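Local coordinates for DNA-binding protein reb1 (PDB 5EYB) that binds specific DNA sites in the rRNA enhancer and promoter and upstream of many genes, and has a role in terminating transcription by RNA polymerase I, at residues M203-D206 against C207-W211. Numbering follows the deposited sequence.
With nucleotides of chain B; nucleotides of chain C.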
loop_
_atom_site.group_PDB
_atom_site.type_symbol
_atom_site.label_atom_id
_atom_site.label_comp_id
_atom_site.label_asym_id
_atom_site.label_seq_id
_atom_site.Cartn_x
_atom_site.Cartn_y
_atom_site.Cartn_z
ATOM N N MET A 203 -14.840 -14.097 -1.803
ATOM C CA MET A 203 -14.139 -14.332 -0.552
ATOM C C MET A 203 -14.522 -13.253 0.453
ATOM O O MET A 203 -14.334 -12.068 0.188
ATOM C CB MET A 203 -12.630 -14.350 -0.769
ATOM C CG MET A 203 -11.852 -14.870 0.423
ATOM S SD MET A 203 -10.087 -14.594 0.239
ATOM C CE MET A 203 -9.825 -15.276 -1.395
ATOM N N PRO A 204 -15.076 -13.665 1.601
ATOM C CA PRO A 204 -15.577 -12.764 2.644
ATOM C C PRO A 204 -14.657 -11.579 2.932
ATOM O O PRO A 204 -15.148 -10.462 3.079
ATOM C CB PRO A 204 -15.682 -13.682 3.858
ATOM C CG PRO A 204 -16.021 -15.008 3.266
ATOM C CD PRO A 204 -15.271 -15.081 1.962
ATOM N N ASN A 205 -13.350 -11.820 2.998
ATOM C CA ASN A 205 -12.391 -10.749 3.241
ATOM C C ASN A 205 -12.388 -9.713 2.115
ATOM O O ASN A 205 -12.284 -8.510 2.370
ATOM C CB ASN A 205 -10.985 -11.330 3.429
ATOM C CG ASN A 205 -9.976 -10.287 3.892
ATOM O OD1 ASN A 205 -9.187 -9.775 3.099
ATOM N ND2 ASN A 205 -9.997 -9.973 5.181
ATOM N N ASP A 206 -12.509 -10.183 0.875
ATOM C CA ASP A 206 -12.587 -9.296 -0.288
ATOM C C ASP A 206 -13.829 -8.415 -0.236
ATOM O O ASP A 206 -13.801 -7.263 -0.669
ATOM C CB ASP A 206 -12.593 -10.097 -1.592
ATOM C CG ASP A 206 -11.276 -10.787 -1.862
ATOM O OD1 ASP A 206 -10.226 -10.270 -1.423
ATOM O OD2 ASP A 206 -11.290 -11.849 -2.519
ATOM N N CYS A 207 -14.919 -8.970 0.285
ATOM C CA CYS A 207 -16.158 -8.221 0.425
ATOM C C CYS A 207 -15.984 -7.104 1.440
ATOM O O CYS A 207 -16.423 -5.977 1.213
ATOM C CB CYS A 207 -17.310 -9.139 0.837
ATOM S SG CYS A 207 -17.814 -10.316 -0.438
ATOM N N ARG A 208 -15.337 -7.422 2.557
ATOM C CA ARG A 208 -15.041 -6.428 3.583
ATOM C C ARG A 208 -14.186 -5.318 2.991
ATOM O O ARG A 208 -14.495 -4.137 3.154
ATOM C CB ARG A 208 -14.326 -7.071 4.779
ATOM C CG ARG A 208 -14.355 -6.256 6.082
ATOM C CD ARG A 208 -13.350 -5.099 6.103
ATOM N NE ARG A 208 -12.002 -5.518 5.719
ATOM C CZ ARG A 208 -11.016 -5.762 6.579
ATOM N NH1 ARG A 208 -11.219 -5.627 7.883
ATOM N NH2 ARG A 208 -9.825 -6.137 6.135
ATOM N N ASP A 209 -13.110 -5.704 2.309
ATOM C CA ASP A 209 -12.173 -4.729 1.763
ATOM C C ASP A 209 -12.853 -3.813 0.746
ATOM O O ASP A 209 -12.666 -2.595 0.782
ATOM C CB ASP A 209 -10.967 -5.432 1.131
ATOM C CG ASP A 209 -10.144 -6.217 2.146
ATOM O OD1 ASP A 209 -10.200 -5.896 3.353
ATOM O OD2 ASP A 209 -9.433 -7.157 1.730
ATOM N N ARG A 210 -13.654 -4.396 -0.146
ATOM C CA ARG A 210 -14.399 -3.607 -1.124
ATOM C C ARG A 210 -15.318 -2.610 -0.442
ATOM O O ARG A 210 -15.442 -1.471 -0.880
ATOM C CB ARG A 210 -15.218 -4.500 -2.045
ATOM C CG ARG A 210 -14.792 -4.419 -3.490
ATOM C CD ARG A 210 -14.952 -3.023 -4.067
ATOM N NE ARG A 210 -14.030 -2.817 -5.182
ATOM C CZ ARG A 210 -14.127 -1.836 -6.073
ATOM N NH1 ARG A 210 -15.120 -0.964 -6.000
ATOM N NH2 ARG A 210 -13.233 -1.735 -7.046
ATOM N N TRP A 211 -15.959 -3.046 0.636
ATOM C CA TRP A 211 -16.852 -2.175 1.389
ATOM C C TRP A 211 -16.080 -1.105 2.163
ATOM O O TRP A 211 -16.309 0.089 1.970
ATOM C CB TRP A 211 -17.724 -2.992 2.350
ATOM C CG TRP A 211 -18.553 -2.139 3.264
ATOM C CD1 TRP A 211 -18.259 -1.788 4.551
ATOM C CD2 TRP A 211 -19.804 -1.513 2.955
ATOM N NE1 TRP A 211 -19.253 -0.990 5.063
ATOM C CE2 TRP A 211 -20.213 -0.807 4.104
ATOM C CE3 TRP A 211 -20.620 -1.487 1.820
ATOM C CZ2 TRP A 211 -21.400 -0.082 4.149
ATOM C CZ3 TRP A 211 -21.799 -0.766 1.867
ATOM C CH2 TRP A 211 -22.179 -0.075 3.024
ATOM P P DG B 12 -12.258 -1.793 14.274
ATOM O OP1 DG B 12 -12.456 -0.951 15.474
ATOM O OP2 DG B 12 -12.726 -1.324 12.952
ATOM O "O5'" DG B 12 -10.709 -2.145 14.106
ATOM C "C5'" DG B 12 -10.048 -2.911 15.101
ATOM C "C4'" DG B 12 -8.619 -3.204 14.693
ATOM O "O4'" DG B 12 -8.595 -4.294 13.744
ATOM C "C3'" DG B 12 -7.876 -2.037 14.028
ATOM O "O3'" DG B 12 -6.661 -1.782 14.730
ATOM C "C2'" DG B 12 -7.615 -2.528 12.598
ATOM C "C1'" DG B 12 -7.604 -4.035 12.785
ATOM N N9 DG B 12 -7.930 -4.781 11.577
ATOM C C8 DG B 12 -9.116 -4.754 10.883
ATOM N N7 DG B 12 -9.125 -5.535 9.841
ATOM C C5 DG B 12 -7.867 -6.124 9.847
ATOM C C6 DG B 12 -7.298 -7.062 8.958
ATOM O O6 DG B 12 -7.810 -7.575 7.957
ATOM N N1 DG B 12 -6.000 -7.398 9.325
ATOM C C2 DG B 12 -5.334 -6.891 10.413
ATOM N N2 DG B 12 -4.088 -7.337 10.602
ATOM N N3 DG B 12 -5.855 -6.010 11.256
ATOM C C4 DG B 12 -7.121 -5.673 10.911
ATOM P P DC C 15 -3.586 -12.534 -2.329
ATOM O OP1 DC C 15 -2.994 -13.715 -2.997
ATOM O OP2 DC C 15 -5.057 -12.406 -2.192
ATOM O "O5'" DC C 15 -2.982 -12.399 -0.858
ATOM C "C5'" DC C 15 -1.609 -12.114 -0.685
ATOM C "C4'" DC C 15 -1.351 -11.553 0.693
ATOM O "O4'" DC C 15 -2.042 -10.307 0.831
ATOM C "C3'" DC C 15 -1.862 -12.413 1.836
ATOM O "O3'" DC C 15 -0.814 -13.267 2.284
ATOM C "C2'" DC C 15 -2.261 -11.393 2.915
ATOM C "C1'" DC C 15 -2.205 -10.041 2.197
ATOM N N1 DC C 15 -3.434 -9.226 2.369
ATOM C C2 DC C 15 -3.473 -8.233 3.350
ATOM O O2 DC C 15 -2.479 -8.050 4.061
ATOM N N3 DC C 15 -4.604 -7.497 3.494
ATOM C C4 DC C 15 -5.653 -7.726 2.707
ATOM N N4 DC C 15 -6.745 -6.975 2.885
ATOM C C5 DC C 15 -5.630 -8.735 1.702
ATOM C C6 DC C 15 -4.512 -9.455 1.572
#
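Arg208 and Asp209 sit one turn on from Pro204 and Asn205, whose carbonyls accept their backbone N-H groups, Asp209 N reaching Asn205 O at 2.9 Å. This N-terminal part of helix 204-215, with Met203 as its N-cap residue, belongs to the predicted helix-turn-helix of the first Myb repeat, and it illustrates how a recognition helix reads bases in the major groove. The side chain of Arg208 can be followed outward. Its CB rests against Asn205 O at 3.5 Å; CG lies anti to the backbone N (chi1 -162°), and bends at the next two torsions bring the guanidinium round beside Asp209. There NE and NH2 grip a single oxygen side-on, Asp209 OD1, which lies in the guanidinium plane and stands 2.8 Å from Arg208 NH2. The far edge of the guanidinium meets the guanine DG12 of chain B: NH1 donates to its N7 at 2.9 Å, and NH2, already bound to Asp209, also to its O6 at 3.1 Å. The other carboxylate oxygen, Asp209 OD2, takes a bond from N4 of the cytosine DC15 of chain C, 2.9 Å away. With alanine instead of Arg208, guanine N7 and O6 would probably lose these donors and the Asp209 carboxylate the partner that fixes its rotation toward the cytosine. Paired donors toward N7 and O6 are the classic arginine signature for guanine, while an acceptor toward N4 suits cytosine; because the salt bridge couples the two readers, recognition of bases on both strands is probably interdependent.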